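Local coordinates for UL37 (Suid herpesvirus 1, PDB 4K70), which is an inner tegument protein of the virus that probably helps control trafficking of viral particles and binds calcium, seen here as its N-terminal half, at residues Gly205-Thr217 with Leu295-Val307. Residues are numbered along the deposited sequence; the frame is centred on the assembly and turned at random.
Sequences GLKPLTRALFALT and LALLDPGAQAVHV
Asp299 turns its carboxylate onto the start of helix 208-223, where OD2 accepts two hydrogen bonds. One comes from the backbone N of Lys207, the N-cap residue, at 2.9 Å to Asp299 OD2, on the syn lone pair and fairly straight (162°). The other, from Thr210 OG1 at 2.7 Å to the same OD2, uses the anti lone pair. A water joins the other oxygen, OD1, to Gly205 O and, with the two donors, should restrict the carboxylate's rotation; a second links Thr210 OG1 with Asp299 N and Ala302 O. Beyond CG the Lys207 chain is fully extended, and its NZ gives a hydrogen bond to Leu298 O at 3.0 Å, reaching it from above the carbonyl plane. Beside this polar patch, Leu209 CD2 presses tightly on Leu298 CD2 (3.5 Å).

Further along the helix the contact turns apolar. With its CG2 anti to the backbone N, Val305 sets that methyl over the centre of the Phe214 ring, 3.7 Å from the centroid and 5° off the normal, a CH-pi contact; Val305 CG1 meets Leu213 CB at 3.9 Å. Helix 260-271 also touches Leu213, through Val265. Through Asp299, a long interhelical loop is tethered to a helix start in this mainly helical, strand-free fold.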
loop_
_atom_site.group_PDB
_atom_site.type_symbol
_atom_site.label_atom_id
_atom_site.label_comp_id
_atom_site.label_asym_id
_atom_site.label_seq_id
_atom_site.Cartn_x
_atom_site.Cartn_y
_atom_site.Cartn_z
ATOM N N GLY A 205 -29.698 -12.535 2.790
ATOM C CA GLY A 205 -30.149 -13.184 1.573
ATOM C C GLY A 205 -29.276 -14.373 1.214
ATOM O O GLY A 205 -29.470 -15.020 0.189
ATOM N N LEU A 206 -28.302 -14.665 2.064
ATOM C CA LEU A 206 -27.422 -15.806 1.836
ATOM C C LEU A 206 -27.880 -16.969 2.714
ATOM O O LEU A 206 -28.463 -16.752 3.780
ATOM C CB LEU A 206 -25.966 -15.421 2.141
ATOM C CG LEU A 206 -25.033 -15.060 0.977
ATOM C CD1 LEU A 206 -25.774 -14.535 -0.238
ATOM C CD2 LEU A 206 -23.990 -14.064 1.409
ATOM N N LYS A 207 -27.626 -18.200 2.275
ATOM C CA LYS A 207 -27.990 -19.368 3.078
ATOM C C LYS A 207 -27.156 -19.437 4.352
ATOM O O LYS A 207 -26.019 -18.957 4.385
ATOM C CB LYS A 207 -27.829 -20.654 2.275
ATOM C CG LYS A 207 -28.650 -20.676 0.999
ATOM C CD LYS A 207 -28.345 -21.924 0.199
ATOM C CE LYS A 207 -29.152 -21.951 -1.092
ATOM N NZ LYS A 207 -28.936 -23.236 -1.798
ATOM N N PRO A 208 -27.729 -20.027 5.410
ATOM C CA PRO A 208 -27.032 -20.187 6.691
ATOM C C PRO A 208 -25.641 -20.808 6.522
ATOM O O PRO A 208 -24.685 -20.304 7.116
ATOM C CB PRO A 208 -27.950 -21.130 7.472
ATOM C CG PRO A 208 -29.303 -20.939 6.872
ATOM C CD PRO A 208 -29.090 -20.600 5.433
ATOM N N LEU A 209 -25.520 -21.869 5.721
ATOM C CA LEU A 209 -24.224 -22.524 5.531
ATOM C C LEU A 209 -23.179 -21.568 4.958
ATOM O O LEU A 209 -22.044 -21.535 5.413
ATOM C CB LEU A 209 -24.353 -23.751 4.622
ATOM C CG LEU A 209 -23.036 -24.484 4.330
ATOM C CD1 LEU A 209 -22.409 -24.964 5.631
ATOM C CD2 LEU A 209 -23.258 -25.640 3.377
ATOM N N THR A 210 -23.566 -20.803 3.942
ATOM C CA THR A 210 -22.666 -19.844 3.318
ATOM C C THR A 210 -22.165 -18.833 4.362
ATOM O O THR A 210 -20.970 -18.537 4.444
ATOM C CB THR A 210 -23.375 -19.102 2.164
ATOM O OG1 THR A 210 -23.808 -20.048 1.166
ATOM C CG2 THR A 210 -22.454 -18.086 1.525
ATOM N N ARG A 211 -23.094 -18.315 5.159
ATOM C CA ARG A 211 -22.782 -17.297 6.151
ATOM C C ARG A 211 -21.877 -17.848 7.222
ATOM O O ARG A 211 -20.953 -17.164 7.659
ATOM C CB ARG A 211 -24.067 -16.736 6.763
ATOM C CG ARG A 211 -24.894 -15.950 5.756
ATOM C CD ARG A 211 -26.237 -15.542 6.328
ATOM N NE ARG A 211 -26.093 -14.525 7.362
ATOM C CZ ARG A 211 -27.113 -14.006 8.039
ATOM N NH1 ARG A 211 -28.354 -14.411 7.792
ATOM N NH2 ARG A 211 -26.892 -13.079 8.954
ATOM N N ALA A 212 -22.128 -19.092 7.632
ATOM C CA ALA A 212 -21.269 -19.763 8.608
ATOM C C ALA A 212 -19.828 -19.933 8.106
ATOM O O ALA A 212 -18.874 -19.740 8.862
ATOM C CB ALA A 212 -21.862 -21.115 8.999
ATOM N N LEU A 213 -19.670 -20.289 6.836
ATOM C CA LEU A 213 -18.341 -20.536 6.275
ATOM C C LEU A 213 -17.565 -19.220 6.167
ATOM O O LEU A 213 -16.386 -19.163 6.496
ATOM C CB LEU A 213 -18.439 -21.247 4.915
ATOM C CG LEU A 213 -18.912 -22.704 4.997
ATOM C CD1 LEU A 213 -19.235 -23.344 3.608
ATOM C CD2 LEU A 213 -17.876 -23.535 5.764
ATOM N N PHE A 214 -18.244 -18.158 5.732
ATOM C CA PHE A 214 -17.641 -16.835 5.700
ATOM C C PHE A 214 -17.126 -16.414 7.079
ATOM O O PHE A 214 -16.031 -15.877 7.188
ATOM C CB PHE A 214 -18.607 -15.782 5.138
ATOM C CG PHE A 214 -18.511 -15.610 3.648
ATOM C CD1 PHE A 214 -17.398 -15.003 3.079
ATOM C CD2 PHE A 214 -19.526 -16.063 2.816
ATOM C CE1 PHE A 214 -17.299 -14.853 1.701
ATOM C CE2 PHE A 214 -19.442 -15.903 1.438
ATOM C CZ PHE A 214 -18.323 -15.300 0.881
ATOM N N ALA A 215 -17.912 -16.666 8.120
ATOM C CA ALA A 215 -17.492 -16.356 9.492
ATOM C C ALA A 215 -16.186 -17.057 9.829
ATOM O O ALA A 215 -15.304 -16.466 10.458
ATOM C CB ALA A 215 -18.571 -16.747 10.495
ATOM N N LEU A 216 -16.062 -18.312 9.402
ATOM C CA LEU A 216 -14.835 -19.060 9.628
ATOM C C LEU A 216 -13.660 -18.457 8.885
ATOM O O LEU A 216 -12.563 -18.373 9.434
ATOM C CB LEU A 216 -14.999 -20.533 9.260
ATOM C CG LEU A 216 -15.986 -21.290 10.150
ATOM C CD1 LEU A 216 -16.000 -22.791 9.808
ATOM C CD2 LEU A 216 -15.633 -21.058 11.611
ATOM N N THR A 217 -13.868 -18.031 7.642
ATOM C CA THR A 217 -12.776 -17.361 6.929
ATOM C C THR A 217 -12.315 -16.105 7.687
ATOM O O THR A 217 -11.122 -15.789 7.724
ATOM C CB THR A 217 -13.125 -16.998 5.460
ATOM O OG1 THR A 217 -14.069 -15.914 5.429
ATOM C CG2 THR A 217 -13.674 -18.216 4.690
ATOM N N LEU A 295 -23.910 -28.630 -4.044
ATOM C CA LEU A 295 -23.939 -27.306 -4.678
ATOM C C LEU A 295 -25.296 -26.607 -4.545
ATOM O O LEU A 295 -25.363 -25.394 -4.316
ATOM C CB LEU A 295 -23.506 -27.387 -6.143
ATOM C CG LEU A 295 -22.044 -26.996 -6.413
ATOM C CD1 LEU A 295 -21.269 -26.837 -5.117
ATOM C CD2 LEU A 295 -21.365 -28.000 -7.305
ATOM N N ALA A 296 -26.371 -27.378 -4.687
ATOM C CA ALA A 296 -27.718 -26.865 -4.471
ATOM C C ALA A 296 -27.924 -26.354 -3.046
ATOM O O ALA A 296 -28.867 -25.611 -2.779
ATOM C CB ALA A 296 -28.749 -27.938 -4.805
ATOM N N LEU A 297 -27.046 -26.753 -2.130
ATOM C CA LEU A 297 -27.136 -26.297 -0.741
ATOM C C LEU A 297 -26.279 -25.058 -0.490
ATOM O O LEU A 297 -26.142 -24.606 0.653
ATOM C CB LEU A 297 -26.718 -27.413 0.226
ATOM C CG LEU A 297 -27.748 -28.495 0.563
ATOM C CD1 LEU A 297 -28.826 -28.538 -0.488
ATOM C CD2 LEU A 297 -27.076 -29.860 0.698
ATOM N N LEU A 298 -25.698 -24.520 -1.559
ATOM C CA LEU A 298 -24.829 -23.351 -1.464
ATOM C C LEU A 298 -25.404 -22.202 -2.284
ATOM O O LEU A 298 -26.362 -22.379 -3.029
ATOM C CB LEU A 298 -23.418 -23.691 -1.959
ATOM C CG LEU A 298 -22.636 -24.754 -1.172
ATOM C CD1 LEU A 298 -21.321 -25.074 -1.874
ATOM C CD2 LEU A 298 -22.384 -24.329 0.275
ATOM N N ASP A 299 -24.827 -21.018 -2.142
ATOM C CA ASP A 299 -25.251 -19.899 -2.969
ATOM C C ASP A 299 -24.502 -19.874 -4.300
ATOM O O ASP A 299 -23.284 -20.060 -4.344
ATOM C CB ASP A 299 -25.135 -18.580 -2.206
ATOM C CG ASP A 299 -26.200 -18.445 -1.139
ATOM O OD1 ASP A 299 -27.335 -18.064 -1.496
ATOM O OD2 ASP A 299 -25.911 -18.732 0.046
ATOM N N PRO A 300 -25.239 -19.656 -5.396
ATOM C CA PRO A 300 -24.692 -19.867 -6.740
ATOM C C PRO A 300 -23.469 -18.997 -7.015
ATOM O O PRO A 300 -22.560 -19.429 -7.729
ATOM C CB PRO A 300 -25.855 -19.480 -7.667
ATOM C CG PRO A 300 -27.082 -19.511 -6.802
ATOM C CD PRO A 300 -26.620 -19.144 -5.424
ATOM N N GLY A 301 -23.443 -17.796 -6.440
ATOM C CA GLY A 301 -22.334 -16.881 -6.638
ATOM C C GLY A 301 -21.169 -17.070 -5.674
ATOM O O GLY A 301 -20.116 -16.479 -5.878
ATOM N N ALA A 302 -21.339 -17.901 -4.649
ATOM C CA ALA A 302 -20.304 -18.065 -3.629
ATOM C C ALA A 302 -20.026 -19.515 -3.224
ATOM O O ALA A 302 -19.816 -19.780 -2.044
ATOM C CB ALA A 302 -20.657 -17.257 -2.388
ATOM N N GLN A 303 -20.012 -20.438 -4.182
ATOM C CA GLN A 303 -19.820 -21.855 -3.864
ATOM C C GLN A 303 -18.421 -22.128 -3.324
ATOM O O GLN A 303 -18.237 -23.011 -2.488
ATOM C CB GLN A 303 -20.094 -22.730 -5.091
ATOM C CG GLN A 303 -21.550 -22.688 -5.567
ATOM C CD GLN A 303 -21.768 -23.308 -6.946
ATOM O OE1 GLN A 303 -20.822 -23.572 -7.683
ATOM N NE2 GLN A 303 -23.029 -23.528 -7.299
ATOM N N ALA A 304 -17.443 -21.353 -3.795
ATOM C CA ALA A 304 -16.053 -21.554 -3.421
ATOM C C ALA A 304 -15.798 -21.325 -1.935
ATOM O O ALA A 304 -14.745 -21.730 -1.422
ATOM C CB ALA A 304 -15.135 -20.683 -4.258
ATOM N N VAL A 305 -16.736 -20.680 -1.239
ATOM C CA VAL A 305 -16.572 -20.482 0.203
ATOM C C VAL A 305 -16.623 -21.831 0.939
ATOM O O VAL A 305 -16.140 -21.950 2.066
ATOM C CB VAL A 305 -17.609 -19.502 0.802
ATOM C CG1 VAL A 305 -18.898 -20.224 1.132
ATOM C CG2 VAL A 305 -17.041 -18.843 2.056
ATOM N N HIS A 306 -17.217 -22.839 0.296
ATOM C CA HIS A 306 -17.117 -24.221 0.766
ATOM C C HIS A 306 -15.906 -24.783 0.030
ATOM O O HIS A 306 -16.035 -25.447 -0.989
ATOM C CB HIS A 306 -18.400 -24.976 0.402
ATOM C CG HIS A 306 -18.406 -26.422 0.804
ATOM N ND1 HIS A 306 -17.406 -26.995 1.548
ATOM C CD2 HIS A 306 -19.308 -27.405 0.556
ATOM C CE1 HIS A 306 -17.683 -28.276 1.745
ATOM N NE2 HIS A 306 -18.831 -28.548 1.158
ATOM N N VAL A 307 -14.713 -24.458 0.518
ATOM C CA VAL A 307 -13.503 -24.676 -0.271
ATOM C C VAL A 307 -13.167 -26.168 -0.422
ATOM O O VAL A 307 -12.594 -26.584 -1.430
ATOM C CB VAL A 307 -12.311 -23.867 0.298
ATOM C CG1 VAL A 307 -11.764 -24.521 1.570
ATOM C CG2 VAL A 307 -11.213 -23.681 -0.762
HETATM O O HOH W 1 -29.829 -17.767 -0.513
HETATM O O HOH W 2 -22.162 -20.644 -0.821
#